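Local coordinates for ankyrin repeat and SOCS BOX protein 11 (Homo sapiens, PDB 4UUC) that recognises substrates such as BIK, DIRAS2 and RPN1 for a cullin-5-RING E3 ubiquitin ligase, here represented by its ankyrin repeat domain, at residues Leu74-Asn87 and Glu108-Leu121. Residues are numbered along the deposited sequence; the frame is centred on the assembly and turned at random.
Sequences LFNACCSGSAACVN and EAVKRGHRECMEIL
Cys78 and Ala109 bring the backbones of 74-87 and 108-121 to 4.9 Å (CA to CA), while helices 83-87 and 115-121 run nearly parallel at 19°, their axes 9.5 Å apart. At the turn between the paired helices, the His114 ring is sandwiched: Gly81 CA lies 3.4 Å from the ring centroid, 15° off the normal, a CH-pi contact over one face, and Arg112 CB lies against the opposite face, offset toward the rim. The ring edge is turned to the end of helix 73-80, where NE2 gives Cys79 O a weak hydrogen bond of 3.3 Å, bent to 147°, and CD2 comes 3.0 Å from Cys78 O. Arg112 lays its guanidinium across Cys79 CB; in the guanidinium plane, NE makes a 2.7 Å salt bridge to Glu108 OE2, using that oxygen's anti lone pair. Glu108 sets its CG, trans to the backbone N, 3.7 Å from Cys79 SG, while CB meets Phe75 CE1 obliquely. Deeper in, Cys78 SG packs on Leu121 CD1, and Cys117 SG abuts both the Gly81 backbone and Val86 CG2. Ile120 forks at the far end: CG2 touches Val86 CG1, and CD1 reaches Ala83 CB (3.8 Å). Helix-turn-helix units of ANK 3 and ANK 4 thus stack as in other ankyrin domains. Apolar and sulfur contacts dominate, and the weak His114-Cys79 bond adds a polar link between the segments; the salt bridge stays within 108-121 and probably steadies Arg112 over Cys79. Buried Cys78 O has no hydrogen-bonding partner in the model, a cost that the polarised C-H at His114 CD2 probably offsets in part.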
ATOM      1  N   LEU A  74      10.670  -2.272   3.553  1.00 17.48           N
ATOM      2  CA  LEU A  74       9.821  -1.213   3.012  1.00 16.69           C
ATOM      3  C   LEU A  74       8.349  -1.608   3.059  1.00 16.74           C
ATOM      4  O   LEU A  74       7.494  -0.786   3.396  1.00 16.28           O
ATOM      5  CB  LEU A  74      10.232  -0.868   1.580  1.00 18.23           C
ATOM      6  CG  LEU A  74       9.479   0.286   0.909  1.00 18.87           C
ATOM      7  CD1 LEU A  74       9.597   1.590   1.707  1.00 17.72           C
ATOM      8  CD2 LEU A  74       9.998   0.485  -0.503  1.00 22.17           C
ATOM      9  N   PHE A  75       8.046  -2.859   2.724  1.00 15.15           N
ATOM     10  CA  PHE A  75       6.679  -3.346   2.845  1.00 15.79           C
ATOM     11  C   PHE A  75       6.201  -3.211   4.291  1.00 14.82           C
ATOM     12  O   PHE A  75       5.110  -2.707   4.547  1.00 14.96           O
ATOM     13  CB  PHE A  75       6.569  -4.800   2.375  1.00 16.79           C
ATOM     14  CG  PHE A  75       5.192  -5.381   2.528  1.00 14.32           C
ATOM     15  CD1 PHE A  75       4.226  -5.182   1.555  1.00 19.40           C
ATOM     16  CD2 PHE A  75       4.859  -6.118   3.648  1.00 13.87           C
ATOM     17  CE1 PHE A  75       2.956  -5.709   1.703  1.00 16.52           C
ATOM     18  CE2 PHE A  75       3.595  -6.645   3.799  1.00 17.46           C
ATOM     19  CZ  PHE A  75       2.645  -6.445   2.827  1.00 16.52           C
ATOM     20  N   ASN A  76       7.027  -3.647   5.238  1.00 15.04           N
ATOM     21  CA  ASN A  76       6.661  -3.570   6.646  1.00 16.21           C
ATOM     22  C   ASN A  76       6.441  -2.123   7.082  1.00 15.56           C
ATOM     23  O   ASN A  76       5.517  -1.831   7.842  1.00 16.61           O
ATOM     24  CB  ASN A  76       7.731  -4.236   7.511  1.00 17.19           C
ATOM     25  CG  ASN A  76       7.671  -5.755   7.441  1.00 19.33           C
ATOM     26  OD1 ASN A  76       6.873  -6.321   6.694  1.00 17.67           O
ATOM     27  ND2 ASN A  76       8.521  -6.420   8.215  1.00 18.36           N
ATOM     28  N   ALA A  77       7.273  -1.217   6.576  1.00 14.72           N
ATOM     29  CA  ALA A  77       7.144   0.200   6.899  1.00 16.12           C
ATOM     30  C   ALA A  77       5.800   0.726   6.411  1.00 18.55           C
ATOM     31  O   ALA A  77       5.183   1.578   7.051  1.00 19.33           O
ATOM     32  CB  ALA A  77       8.285   0.994   6.284  1.00 21.52           C
ATOM     33  N   CYS A  78       5.340   0.196   5.282  1.00 18.43           N
ATOM     34  CA  CYS A  78       4.060   0.599   4.714  1.00 17.09           C
ATOM     35  C   CYS A  78       2.892  -0.041   5.463  1.00 17.74           C
ATOM     36  O   CYS A  78       1.770   0.451   5.396  1.00 23.38           O
ATOM     37  CB  CYS A  78       4.006   0.246   3.226  1.00 19.76           C
ATOM     38  SG  CYS A  78       5.053   1.314   2.200  1.00 20.17           S
ATOM     39  N   CYS A  79       3.153  -1.127   6.187  1.00 15.70           N
ATOM     40  CA  CYS A  79       2.149  -1.688   7.089  1.00 15.81           C
ATOM     41  C   CYS A  79       1.961  -0.760   8.283  1.00 21.29           C
ATOM     42  O   CYS A  79       0.840  -0.495   8.714  1.00 19.39           O
ATOM     43  CB  CYS A  79       2.550  -3.079   7.585  1.00 18.98           C
ATOM     44  SG  CYS A  79       2.511  -4.385   6.345  1.00 20.04           S
ATOM     45  N   SER A  80       3.076  -0.273   8.817  1.00 19.70           N
ATOM     46  CA  SER A  80       3.056   0.564  10.007  1.00 18.60           C
ATOM     47  C   SER A  80       2.534   1.963   9.696  1.00 19.40           C
ATOM     48  O   SER A  80       1.954   2.618  10.559  1.00 21.82           O
ATOM     49  CB  SER A  80       4.456   0.655  10.617  1.00 18.10           C
ATOM     50  OG  SER A  80       5.306   1.483   9.841  1.00 21.13           O
ATOM     51  N   GLY A  81       2.745   2.414   8.466  1.00 19.36           N
ATOM     52  CA  GLY A  81       2.341   3.751   8.067  1.00 22.13           C
ATOM     53  C   GLY A  81       3.304   4.834   8.527  1.00 27.63           C
ATOM     54  O   GLY A  81       2.947   6.014   8.557  1.00 25.03           O
ATOM     55  N   SER A  82       4.526   4.442   8.880  1.00 20.96           N
ATOM     56  CA  SER A  82       5.559   5.406   9.255  1.00 19.37           C
ATOM     57  C   SER A  82       6.283   5.981   8.037  1.00 21.20           C
ATOM     58  O   SER A  82       7.159   5.340   7.455  1.00 16.89           O
ATOM     59  CB  SER A  82       6.583   4.769  10.191  1.00 22.84           C
ATOM     60  OG  SER A  82       7.625   5.691  10.468  1.00 22.35           O
ATOM     61  N   ALA A  83       5.917   7.201   7.661  1.00 22.06           N
ATOM     62  CA  ALA A  83       6.560   7.878   6.542  1.00 17.27           C
ATOM     63  C   ALA A  83       8.049   8.066   6.809  1.00 15.47           C
ATOM     64  O   ALA A  83       8.866   7.990   5.893  1.00 18.66           O
ATOM     65  CB  ALA A  83       5.894   9.227   6.286  1.00 21.05           C
ATOM     66  N   ALA A  84       8.396   8.310   8.068  1.00 19.36           N
ATOM     67  CA  ALA A  84       9.793   8.478   8.450  1.00 20.47           C
ATOM     68  C   ALA A  84      10.590   7.211   8.137  1.00 20.73           C
ATOM     69  O   ALA A  84      11.706   7.286   7.621  1.00 18.88           O
ATOM     70  CB  ALA A  84       9.900   8.830   9.926  1.00 23.47           C
ATOM     71  N   CYS A  85      10.012   6.052   8.444  1.00 23.18           N
ATOM     72  CA  CYS A  85      10.649   4.774   8.127  1.00 21.66           C
ATOM     73  C   CYS A  85      10.810   4.597   6.621  1.00 19.24           C
ATOM     74  O   CYS A  85      11.870   4.185   6.145  1.00 18.83           O
ATOM     75  CB  CYS A  85       9.844   3.603   8.696  1.00 22.96           C
ATOM     76  SG  CYS A  85      10.189   3.224  10.433  1.00 26.15           S
ATOM     77  N   VAL A  86       9.755   4.900   5.874  1.00 18.94           N
ATOM     78  CA  VAL A  86       9.801   4.795   4.422  1.00 18.24           C
ATOM     79  C   VAL A  86      10.947   5.649   3.882  1.00 19.63           C
ATOM     80  O   VAL A  86      11.734   5.190   3.057  1.00 20.53           O
ATOM     81  CB  VAL A  86       8.459   5.226   3.780  1.00 17.73           C
ATOM     82  CG1 VAL A  86       8.581   5.310   2.263  1.00 21.25           C
ATOM     83  CG2 VAL A  86       7.344   4.262   4.183  1.00 18.96           C
ATOM     84  N   ASN A  87      11.054   6.881   4.369  1.00 22.28           N
ATOM     85  CA  ASN A  87      12.105   7.783   3.913  1.00 20.79           C
ATOM     86  C   ASN A  87      13.510   7.254   4.201  1.00 23.54           C
ATOM     87  O   ASN A  87      14.356   7.247   3.307  1.00 22.36           O
ATOM     88  CB  ASN A  87      11.940   9.164   4.552  1.00 23.40           C
ATOM     89  CG  ASN A  87      10.837   9.981   3.901  1.00 25.49           C
ATOM     90  OD1 ASN A  87      10.516   9.792   2.727  1.00 28.36           O
ATOM     91  ND2 ASN A  87      10.256  10.900   4.663  1.00 27.75           N
ATOM     92  N   GLU A 108      -0.106  -2.095  -0.137  1.00 16.26           N
ATOM     93  CA  GLU A 108      -0.404  -2.241   1.285  1.00 15.61           C
ATOM     94  C   GLU A 108      -0.630  -0.874   1.927  1.00 13.51           C
ATOM     95  O   GLU A 108      -1.542  -0.707   2.744  1.00 18.05           O
ATOM     96  CB  GLU A 108       0.721  -2.982   2.005  1.00 15.57           C
ATOM     97  CG  GLU A 108       0.411  -3.317   3.460  1.00 18.48           C
ATOM     98  CD  GLU A 108      -0.733  -4.308   3.615  1.00 17.03           C
ATOM     99  OE1 GLU A 108      -1.007  -5.068   2.662  1.00 22.89           O
ATOM    100  OE2 GLU A 108      -1.358  -4.326   4.698  1.00 29.23           O
ATOM    101  N   ALA A 109       0.195   0.103   1.561  1.00 15.21           N
ATOM    102  CA  ALA A 109       0.029   1.460   2.084  1.00 16.12           C
ATOM    103  C   ALA A 109      -1.366   1.990   1.766  1.00 18.01           C
ATOM    104  O   ALA A 109      -2.047   2.533   2.644  1.00 15.74           O
ATOM    105  CB  ALA A 109       1.088   2.390   1.520  1.00 15.99           C
ATOM    106  N   VAL A 110      -1.788   1.833   0.514  1.00 14.63           N
ATOM    107  CA  VAL A 110      -3.099   2.322   0.087  1.00 16.76           C
ATOM    108  C   VAL A 110      -4.210   1.575   0.816  1.00 16.82           C
ATOM    109  O   VAL A 110      -5.142   2.196   1.318  1.00 18.93           O
ATOM    110  CB  VAL A 110      -3.292   2.181  -1.436  1.00 21.24           C
ATOM    111  CG1 VAL A 110      -4.729   2.518  -1.838  1.00 14.92           C
ATOM    112  CG2 VAL A 110      -2.316   3.082  -2.171  1.00 22.43           C
ATOM    113  N   LYS A 111      -4.109   0.250   0.882  1.00 14.66           N
ATOM    114  CA  LYS A 111      -5.097  -0.555   1.596  1.00 17.36           C
ATOM    115  C   LYS A 111      -5.355  -0.015   3.006  1.00 17.24           C
ATOM    116  O   LYS A 111      -6.504   0.077   3.446  1.00 18.00           O
ATOM    117  CB  LYS A 111      -4.642  -2.014   1.670  1.00 15.31           C
ATOM    118  CG  LYS A 111      -5.547  -2.911   2.505  1.00 15.46           C
ATOM    119  CD  LYS A 111      -5.082  -4.363   2.439  1.00 18.81           C
ATOM    120  CE  LYS A 111      -5.938  -5.268   3.307  1.00 28.72           C
ATOM    121  NZ  LYS A 111      -5.559  -6.702   3.142  1.00 30.86           N
ATOM    122  N   ARG A 112      -4.283   0.359   3.698  1.00 15.16           N
ATOM    123  CA  ARG A 112      -4.380   0.837   5.074  1.00 19.91           C
ATOM    124  C   ARG A 112      -4.659   2.337   5.185  1.00 21.13           C
ATOM    125  O   ARG A 112      -4.791   2.866   6.291  1.00 22.92           O
ATOM    126  CB  ARG A 112      -3.092   0.505   5.825  1.00 21.98           C
ATOM    127  CG  ARG A 112      -2.874  -0.988   6.018  1.00 21.86           C
ATOM    128  CD  ARG A 112      -1.530  -1.273   6.657  1.00 22.78           C
ATOM    129  NE  ARG A 112      -1.320  -2.706   6.856  1.00 24.17           N
ATOM    130  CZ  ARG A 112      -1.239  -3.317   8.039  1.00 24.37           C
ATOM    131  NH1 ARG A 112      -1.340  -2.635   9.175  1.00 30.05           N
ATOM    132  NH2 ARG A 112      -1.045  -4.626   8.083  1.00 26.78           N
ATOM    133  N   GLY A 113      -4.745   3.019   4.045  1.00 16.50           N
ATOM    134  CA  GLY A 113      -5.038   4.444   4.022  1.00 21.81           C
ATOM    135  C   GLY A 113      -3.858   5.320   4.402  1.00 22.43           C
ATOM    136  O   GLY A 113      -4.037   6.447   4.864  1.00 23.54           O
ATOM    137  N   HIS A 114      -2.647   4.810   4.201  1.00 17.93           N
ATOM    138  CA  HIS A 114      -1.435   5.560   4.519  1.00 18.07           C
ATOM    139  C   HIS A 114      -1.029   6.446   3.343  1.00 18.56           C
ATOM    140  O   HIS A 114      -0.098   6.136   2.597  1.00 18.17           O
ATOM    141  CB  HIS A 114      -0.299   4.608   4.887  1.00 21.21           C
ATOM    142  CG  HIS A 114      -0.571   3.783   6.106  1.00 18.61           C
ATOM    143  ND1 HIS A 114      -1.312   4.244   7.172  1.00 20.93           N
ATOM    144  CD2 HIS A 114      -0.194   2.522   6.428  1.00 15.54           C
ATOM    145  CE1 HIS A 114      -1.383   3.304   8.097  1.00 18.97           C
ATOM    146  NE2 HIS A 114      -0.714   2.248   7.670  1.00 22.18           N
ATOM    147  N   ARG A 115      -1.725   7.565   3.197  1.00 21.40           N
ATOM    148  CA  ARG A 115      -1.590   8.397   2.015  1.00 20.32           C
ATOM    149  C   ARG A 115      -0.192   8.986   1.843  1.00 16.64           C
ATOM    150  O   ARG A 115       0.311   9.062   0.720  1.00 19.05           O
ATOM    151  CB  ARG A 115      -2.615   9.530   2.050  1.00 22.77           C
ATOM    152  CG  ARG A 115      -2.616  10.388   0.796  1.00 27.58           C
ATOM    153  CD  ARG A 115      -3.543  11.583   0.939  1.00 28.26           C
ATOM    154  NE  ARG A 115      -3.415  12.206   2.252  1.00 38.22           N
ATOM    155  CZ  ARG A 115      -2.343  12.872   2.667  1.00 40.95           C
ATOM    156  NH1 ARG A 115      -1.290  13.014   1.872  1.00 45.42           N
ATOM    157  NH2 ARG A 115      -2.321  13.397   3.883  1.00 47.72           N
ATOM    158  N   GLU A 116       0.431   9.427   2.933  1.00 19.05           N
ATOM    159  CA  GLU A 116       1.761  10.023   2.829  1.00 20.48           C
ATOM    160  C   GLU A 116       2.784   8.995   2.333  1.00 20.80           C
ATOM    161  O   GLU A 116       3.615   9.305   1.476  1.00 19.42           O
ATOM    162  CB  GLU A 116       2.220  10.615   4.166  1.00 22.42           C
ATOM    163  CG  GLU A 116       3.595  11.277   4.073  1.00 24.59           C
ATOM    164  CD  GLU A 116       3.965  12.103   5.293  1.00 34.08           C
ATOM    165  OE1 GLU A 116       3.226  12.067   6.300  1.00 31.89           O
ATOM    166  OE2 GLU A 116       5.008  12.792   5.240  1.00 33.46           O
ATOM    167  N   CYS A 117       2.730   7.780   2.875  1.00 19.64           N
ATOM    168  CA  CYS A 117       3.605   6.708   2.411  1.00 21.19           C
ATOM    169  C   CYS A 117       3.404   6.452   0.912  1.00 20.27           C
ATOM    170  O   CYS A 117       4.368   6.263   0.171  1.00 18.15           O
ATOM    171  CB  CYS A 117       3.356   5.431   3.218  1.00 18.99           C
ATOM    172  SG  CYS A 117       3.882   5.547   4.949  1.00 22.44           S
ATOM    173  N   MET A 118       2.148   6.456   0.475  1.00 18.73           N
ATOM    174  CA  MET A 118       1.818   6.308  -0.942  1.00 17.43           C
ATOM    175  C   MET A 118       2.499   7.392  -1.780  1.00 17.46           C
ATOM    176  O   MET A 118       3.143   7.097  -2.788  1.00 16.31           O
ATOM    177  CB  MET A 118       0.299   6.362  -1.135  1.00 19.02           C
ATOM    178  CG  MET A 118      -0.188   6.131  -2.562  1.00 17.16           C
ATOM    179  SD  MET A 118      -1.920   6.621  -2.796  1.00 21.39           S
ATOM    180  CE  MET A 118      -1.777   8.406  -2.739  1.00 25.01           C
ATOM    181  N   GLU A 119       2.366   8.643  -1.351  1.00 23.52           N
ATOM    182  CA  GLU A 119       2.911   9.767  -2.106  1.00 20.68           C
ATOM    183  C   GLU A 119       4.430   9.713  -2.195  1.00 21.95           C
ATOM    184  O   GLU A 119       5.000  10.021  -3.239  1.00 22.78           O
ATOM    185  CB  GLU A 119       2.468  11.089  -1.482  1.00 23.86           C
ATOM    186  CG  GLU A 119       0.984  11.357  -1.643  1.00 25.32           C
ATOM    187  CD  GLU A 119       0.587  12.749  -1.193  1.00 40.52           C
ATOM    188  OE1 GLU A 119       1.298  13.715  -1.545  1.00 49.20           O
ATOM    189  OE2 GLU A 119      -0.440  12.878  -0.497  1.00 29.92           O
ATOM    190  N   ILE A 120       5.082   9.322  -1.104  1.00 20.74           N
ATOM    191  CA  ILE A 120       6.533   9.183  -1.103  1.00 20.86           C
ATOM    192  C   ILE A 120       6.970   8.142  -2.131  1.00 23.06           C
ATOM    193  O   ILE A 120       7.928   8.362  -2.872  1.00 23.78           O
ATOM    194  CB  ILE A 120       7.066   8.795   0.295  1.00 20.25           C
ATOM    195  CG1 ILE A 120       6.831   9.941   1.282  1.00 22.20           C
ATOM    196  CG2 ILE A 120       8.561   8.467   0.232  1.00 24.48           C
ATOM    197  CD1 ILE A 120       7.074   9.571   2.735  1.00 28.55           C
ATOM    198  N   LEU A 121       6.269   7.012  -2.178  1.00 17.49           N
ATOM    199  CA  LEU A 121       6.608   5.953  -3.124  1.00 19.42           C
ATOM    200  C   LEU A 121       6.411   6.422  -4.565  1.00 19.31           C
ATOM    201  O   LEU A 121       7.223   6.121  -5.440  1.00 21.81           O
ATOM    202  CB  LEU A 121       5.770   4.702  -2.859  1.00 17.11           C
ATOM    203  CG  LEU A 121       6.093   3.943  -1.567  1.00 18.30           C
ATOM    204  CD1 LEU A 121       5.042   2.874  -1.305  1.00 21.95           C
ATOM    205  CD2 LEU A 121       7.478   3.324  -1.628  1.00 23.59           C
TER